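Local structure of SusD superfamily protein (Bacteroides thetaiotaomicron VPI-5482, 3HDX) at residues D309-I314 with F417-R422; M389-T392 with L396-V399. The protein probably binds polysaccharide at the outer membrane, as a SusD-family protein, for carbohydrate uptake. All coordinates share one frame; numbering follows the deposited sequence.

Contact 1. Residues D309-I314 with F417-R422. With EDO (1,2-ethanediol), chain E.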
loop_
_atom_site.group_PDB
_atom_site.type_symbol
_atom_site.label_atom_id
_atom_site.label_comp_id
_atom_site.label_asym_id
_atom_site.label_seq_id
_atom_site.Cartn_x
_atom_site.Cartn_y
_atom_site.Cartn_z
ATOM N N ASP A 309 14.505 20.788 1.990
ATOM C CA ASP A 309 13.819 19.488 1.976
ATOM C C ASP A 309 14.852 18.383 1.717
ATOM O O ASP A 309 15.468 18.340 0.632
ATOM C CB ASP A 309 12.719 19.497 0.943
ATOM C CG ASP A 309 11.751 18.356 1.113
ATOM O OD1 ASP A 309 12.194 17.193 1.285
ATOM O OD2 ASP A 309 10.538 18.653 1.122
ATOM N N LEU A 310 15.041 17.517 2.721
ATOM C CA LEU A 310 16.036 16.438 2.595
ATOM C C LEU A 310 15.747 15.452 1.476
ATOM O O LEU A 310 16.655 14.780 0.998
ATOM C CB LEU A 310 16.224 15.661 3.911
ATOM C CG LEU A 310 16.818 16.460 5.078
ATOM C CD1 LEU A 310 16.830 15.661 6.358
ATOM C CD2 LEU A 310 18.250 16.915 4.709
ATOM N N ARG A 311 14.495 15.332 1.055
ATOM C CA ARG A 311 14.159 14.420 -0.041
ATOM C C ARG A 311 14.655 14.938 -1.400
ATOM O O ARG A 311 14.981 14.133 -2.272
ATOM C CB ARG A 311 12.636 14.219 -0.080
ATOM C CG ARG A 311 12.085 13.530 1.209
ATOM C CD ARG A 311 10.635 13.730 1.474
ATOM N NE ARG A 311 10.309 15.131 1.814
ATOM C CZ ARG A 311 9.277 15.532 2.576
ATOM N NH1 ARG A 311 8.466 14.663 3.176
ATOM N NH2 ARG A 311 9.055 16.822 2.755
ATOM N N PHE A 312 14.724 16.264 -1.552
ATOM C CA PHE A 312 15.156 16.896 -2.790
ATOM C C PHE A 312 15.886 18.189 -2.472
ATOM O O PHE A 312 15.387 19.280 -2.627
ATOM C CB PHE A 312 13.992 17.122 -3.760
ATOM C CG PHE A 312 14.429 17.644 -5.070
ATOM C CD1 PHE A 312 15.318 16.901 -5.845
ATOM C CD2 PHE A 312 14.015 18.900 -5.512
ATOM C CE1 PHE A 312 15.749 17.412 -7.049
ATOM C CE2 PHE A 312 14.452 19.418 -6.707
ATOM C CZ PHE A 312 15.330 18.674 -7.478
ATOM N N GLY A 313 17.099 18.019 -2.004
ATOM C CA GLY A 313 17.900 19.139 -1.561
ATOM C C GLY A 313 19.352 18.745 -1.519
ATOM O O GLY A 313 19.997 18.654 -2.574
ATOM N N ILE A 314 19.841 18.429 -0.324
ATOM C CA ILE A 314 21.235 18.052 -0.141
ATOM C C ILE A 314 21.620 16.836 -1.028
ATOM O O ILE A 314 20.822 15.909 -1.260
ATOM C CB ILE A 314 21.508 17.731 1.365
ATOM C CG1 ILE A 314 22.993 17.700 1.712
ATOM C CG2 ILE A 314 20.822 16.429 1.799
ATOM C CD1 ILE A 314 23.630 19.093 1.681
ATOM N N PHE A 417 -1.787 16.921 2.396
ATOM C CA PHE A 417 -1.675 16.136 1.149
ATOM C C PHE A 417 -0.399 16.422 0.339
ATOM O O PHE A 417 0.135 15.507 -0.258
ATOM C CB PHE A 417 -2.945 16.211 0.329
ATOM C CG PHE A 417 -4.004 15.333 0.880
ATOM C CD1 PHE A 417 -3.946 13.956 0.660
ATOM C CD2 PHE A 417 -5.040 15.833 1.662
ATOM C CE1 PHE A 417 -4.925 13.109 1.183
ATOM C CE2 PHE A 417 -5.989 14.992 2.173
ATOM C CZ PHE A 417 -5.934 13.636 1.961
ATOM N N GLU A 418 0.124 17.656 0.370
ATOM C CA GLU A 418 1.409 17.924 -0.291
ATOM C C GLU A 418 2.541 17.228 0.453
ATOM O O GLU A 418 3.492 16.788 -0.167
ATOM C CB GLU A 418 1.695 19.427 -0.384
ATOM C CG GLU A 418 0.726 20.155 -1.280
ATOM C CD GLU A 418 0.614 19.583 -2.695
ATOM O OE1 GLU A 418 1.650 19.303 -3.296
ATOM O OE2 GLU A 418 -0.537 19.430 -3.191
ATOM N N GLU A 419 2.451 17.166 1.787
ATOM C CA GLU A 419 3.469 16.436 2.558
ATOM C C GLU A 419 3.426 14.934 2.228
ATOM O O GLU A 419 4.471 14.272 2.092
ATOM C CB GLU A 419 3.380 16.716 4.058
ATOM C CG GLU A 419 4.659 16.257 4.821
ATOM C CD GLU A 419 5.925 17.007 4.442
ATOM O OE1 GLU A 419 5.863 18.164 3.964
ATOM O OE2 GLU A 419 7.010 16.442 4.678
ATOM N N ARG A 420 2.226 14.364 2.146
ATOM C CA ARG A 420 2.107 12.973 1.700
ATOM C C ARG A 420 2.697 12.781 0.281
ATOM O O ARG A 420 3.319 11.760 -0.030
ATOM C CB ARG A 420 0.638 12.543 1.707
ATOM C CG ARG A 420 0.038 12.442 3.078
ATOM C CD ARG A 420 -1.410 11.916 3.097
ATOM N NE ARG A 420 -1.517 10.529 2.607
ATOM C CZ ARG A 420 -1.321 9.437 3.335
ATOM N NH1 ARG A 420 -1.132 9.481 4.664
ATOM N NH2 ARG A 420 -1.392 8.260 2.741
ATOM N N ARG A 421 2.414 13.746 -0.588
ATOM C CA ARG A 421 2.886 13.718 -1.979
ATOM C C ARG A 421 4.409 13.596 -1.993
ATOM O O ARG A 421 4.947 12.830 -2.762
ATOM C CB ARG A 421 2.450 14.972 -2.693
ATOM C CG ARG A 421 2.722 15.062 -4.192
ATOM C CD ARG A 421 2.220 16.403 -4.671
ATOM N NE ARG A 421 2.171 16.520 -6.141
ATOM C CZ ARG A 421 1.798 17.617 -6.779
ATOM N NH1 ARG A 421 1.436 18.712 -6.119
ATOM N NH2 ARG A 421 1.726 17.608 -8.116
ATOM N N ARG A 422 5.064 14.389 -1.152
ATOM C CA ARG A 422 6.501 14.330 -1.010
ATOM C C ARG A 422 7.017 13.065 -0.310
ATOM O O ARG A 422 7.905 12.374 -0.809
ATOM C CB ARG A 422 7.014 15.589 -0.291
ATOM C CG ARG A 422 6.849 16.846 -1.093
ATOM C CD ARG A 422 7.478 18.029 -0.435
ATOM N NE ARG A 422 6.688 18.502 0.688
ATOM C CZ ARG A 422 5.771 19.473 0.662
ATOM N NH1 ARG A 422 5.486 20.137 -0.446
ATOM N NH2 ARG A 422 5.144 19.790 1.782
HETATM C C1 EDO E . -2.996 18.421 -5.248
HETATM O O1 EDO E . -1.832 17.695 -4.806
HETATM C C2 EDO E . -2.710 19.135 -6.545
HETATM O O2 EDO E . -2.393 18.155 -7.535
#
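Asp309 leads the loop toward helix 409-423, its OD2 lying 3.5 Å from Arg422 CD. It also makes a long charge pairing with Arg422 NE, which no N-H serves because the oxygen stands well out of that guanidinium plane. Asp309 OD1 takes the backbone N of Arg311 on the anti lone pair, closing an Asx turn, and Arg311 NE on the syn one; Arg311 NH2 goes to Asp309 OD2 at 2.9 Å. Gripped side-on in this way, the Arg311 guanidinium turns its far end to the helix. There Arg311 NH1 and NH2 both hold Glu419 OE2, at 2.7 and 2.8 Å, coming from one face of a carboxylate tilted 41° from the guanidinium. Arg422 CB sits over the centre of the same guanidinium, 3.7 Å from Arg311 CZ. Glu419 reaches the loop with OE2 because its chain, CG anti to the backbone N (chi1 -165°), bends at chi2; Glu419 OE1 receives Arg422 NH2 at 2.8 Å. Glu423 pairs with Arg311 and Glu415 with Arg422. In this salt-bridge network both arginines gather round the Asp309 and Glu419 carboxylates, whose charge probably balances theirs, pinning the beta turn of 309-312 to the helix.

Contact 2. Residues M389-T392 with L396-V399. With EDO (1,2-ethanediol), chain G.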
loop_
_atom_site.group_PDB
_atom_site.type_symbol
_atom_site.label_atom_id
_atom_site.label_comp_id
_atom_site.label_asym_id
_atom_site.label_seq_id
_atom_site.Cartn_x
_atom_site.Cartn_y
_atom_site.Cartn_z
HETATM N N MSE A 389 5.856 16.574 12.876
HETATM C CA MSE A 389 6.709 15.414 13.124
HETATM C C MSE A 389 7.415 14.945 11.863
HETATM O O MSE A 389 8.614 14.582 11.885
HETATM C CB MSE A 389 5.946 14.255 13.748
HETATM C CG MSE A 389 5.489 14.500 15.124
HETATM SE SE MSE A 389 4.485 13.018 15.835
HETATM C CE MSE A 389 3.805 13.972 17.386
ATOM N N ILE A 390 6.674 14.942 10.758
ATOM C CA ILE A 390 7.225 14.526 9.478
ATOM C C ILE A 390 8.134 15.631 8.917
ATOM O O ILE A 390 9.283 15.355 8.523
ATOM C CB ILE A 390 6.104 14.174 8.493
ATOM C CG1 ILE A 390 5.104 13.127 9.146
ATOM C CG2 ILE A 390 6.769 13.823 7.130
ATOM C CD1 ILE A 390 5.658 11.972 9.858
ATOM N N ARG A 391 7.632 16.884 8.903
ATOM C CA ARG A 391 8.414 18.013 8.359
ATOM C C ARG A 391 9.797 18.143 8.979
ATOM O O ARG A 391 10.809 18.227 8.250
ATOM C CB ARG A 391 7.664 19.303 8.564
ATOM C CG ARG A 391 6.426 19.470 7.681
ATOM C CD ARG A 391 5.720 20.779 8.033
ATOM N NE ARG A 391 6.605 21.923 7.834
ATOM C CZ ARG A 391 6.761 22.586 6.680
ATOM N NH1 ARG A 391 6.070 22.264 5.563
ATOM N NH2 ARG A 391 7.635 23.594 6.633
ATOM N N THR A 392 9.838 18.089 10.310
ATOM C CA THR A 392 11.098 18.304 11.037
ATOM C C THR A 392 12.082 17.138 10.939
ATOM O O THR A 392 13.238 17.289 11.403
ATOM C CB THR A 392 10.864 18.706 12.503
ATOM O OG1 THR A 392 10.225 17.636 13.185
ATOM C CG2 THR A 392 10.008 19.988 12.581
ATOM N N LEU A 396 12.565 20.475 7.168
ATOM C CA LEU A 396 11.634 21.571 7.063
ATOM C C LEU A 396 11.309 22.134 8.446
ATOM O O LEU A 396 11.221 21.408 9.437
ATOM C CB LEU A 396 10.333 21.114 6.360
ATOM C CG LEU A 396 10.500 20.516 4.957
ATOM C CD1 LEU A 396 9.157 20.087 4.385
ATOM C CD2 LEU A 396 11.196 21.490 3.998
ATOM N N ARG A 397 11.095 23.448 8.484
ATOM C CA ARG A 397 10.732 24.116 9.741
ATOM C C ARG A 397 9.348 23.701 10.208
ATOM O O ARG A 397 8.483 23.281 9.413
ATOM C CB ARG A 397 10.694 25.642 9.563
ATOM C CG ARG A 397 9.618 26.156 8.584
ATOM C CD ARG A 397 9.582 27.666 8.591
ATOM N NE ARG A 397 8.533 28.215 7.721
ATOM C CZ ARG A 397 7.263 28.412 8.067
ATOM N NH1 ARG A 397 6.795 27.998 9.244
ATOM N NH2 ARG A 397 6.441 28.973 7.185
ATOM N N GLU A 398 9.137 23.831 11.503
ATOM C CA GLU A 398 7.790 23.684 12.031
ATOM C C GLU A 398 6.887 24.782 11.466
ATOM O O GLU A 398 7.339 25.904 11.241
ATOM C CB GLU A 398 7.782 23.824 13.544
ATOM C CG GLU A 398 8.354 22.627 14.209
ATOM C CD GLU A 398 8.233 22.645 15.712
ATOM O OE1 GLU A 398 8.024 23.729 16.307
ATOM O OE2 GLU A 398 8.339 21.537 16.277
ATOM N N VAL A 399 5.629 24.415 11.237
ATOM C CA VAL A 399 4.579 25.320 10.860
ATOM C C VAL A 399 3.578 25.483 11.998
ATOM O O VAL A 399 3.542 24.682 12.925
ATOM C CB VAL A 399 3.863 24.917 9.554
ATOM C CG1 VAL A 399 4.850 25.029 8.350
ATOM C CG2 VAL A 399 3.247 23.477 9.677
HETATM C C1 EDO G . 7.976 25.812 3.924
HETATM O O1 EDO G . 8.718 24.572 3.956
HETATM C C2 EDO G . 8.822 26.977 3.444
HETATM O O2 EDO G . 9.310 26.738 2.115
#
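Arg391 of helix 380-391 folds its side chain against the returning loop and aims it at the Arg397 carbonyl. NE and NH2 grip that one oxygen side-on: Arg391 NE to Arg397 O is 2.8 Å, nearly along the C=O axis, and Arg391 NH2 to Arg397 O is 2.9 Å, tilted from the carbonyl plane. A bend at chi3 (60°) turns the guanidinium edge to this acceptor. Its two faces are sandwiched, Val399 CG1 lying 3.5 Å from Arg391 CZ on one side and Leu396 CB 3.7 Å from Arg391 NH2 on the other. NH2 also donates to O1 of an ethanediol, probably from the crystallisation liquor, which Asn306 holds as well. Leu396 closes the turn through its backbone, Leu396 N to Arg391 O at 3.1 Å, and its side chain also touches Glu419 of helix 409-423. Thr392 packs CG2 against Glu398 CG at 3.5 Å, while its hydroxyl bonds to Asn388 O. Replacing Arg391 by alanine removes the two N-H groups that hold Arg397 O, and would probably open a gap between Leu396 and Val399. One cationic group thus serves the loop twice, its edge satisfying a backbone oxygen and its faces lying against aliphatic carbons, which ties the chain after helix 380-391 back onto that helix.

Overall arrangement
Contacts 1 and 2 lie with their centres 11 Å apart, and contact 2 is nested within the long loop of chain that contact 1 closes. They meet directly through Leu396: its CD1 lies 3.7 Å from Arg311 NH2 and 3.8 Å from Glu419 OE1, so an aliphatic tip rests against the salt-bridge network. Ile390 CG2 packs 3.6 Å from Glu419 OE2. Helix 409-423 therefore joins the two, taking the 309-314 loop by charge and helix 380-391 mainly by packing. Glu415 binds Arg422 of contact 1 and more weakly reaches Arg391 of contact 2. One ethanediol sits at Glu418 of contact 1, the other at Arg391; both probably come from the crystallisation liquor, so neither by itself marks a substrate site.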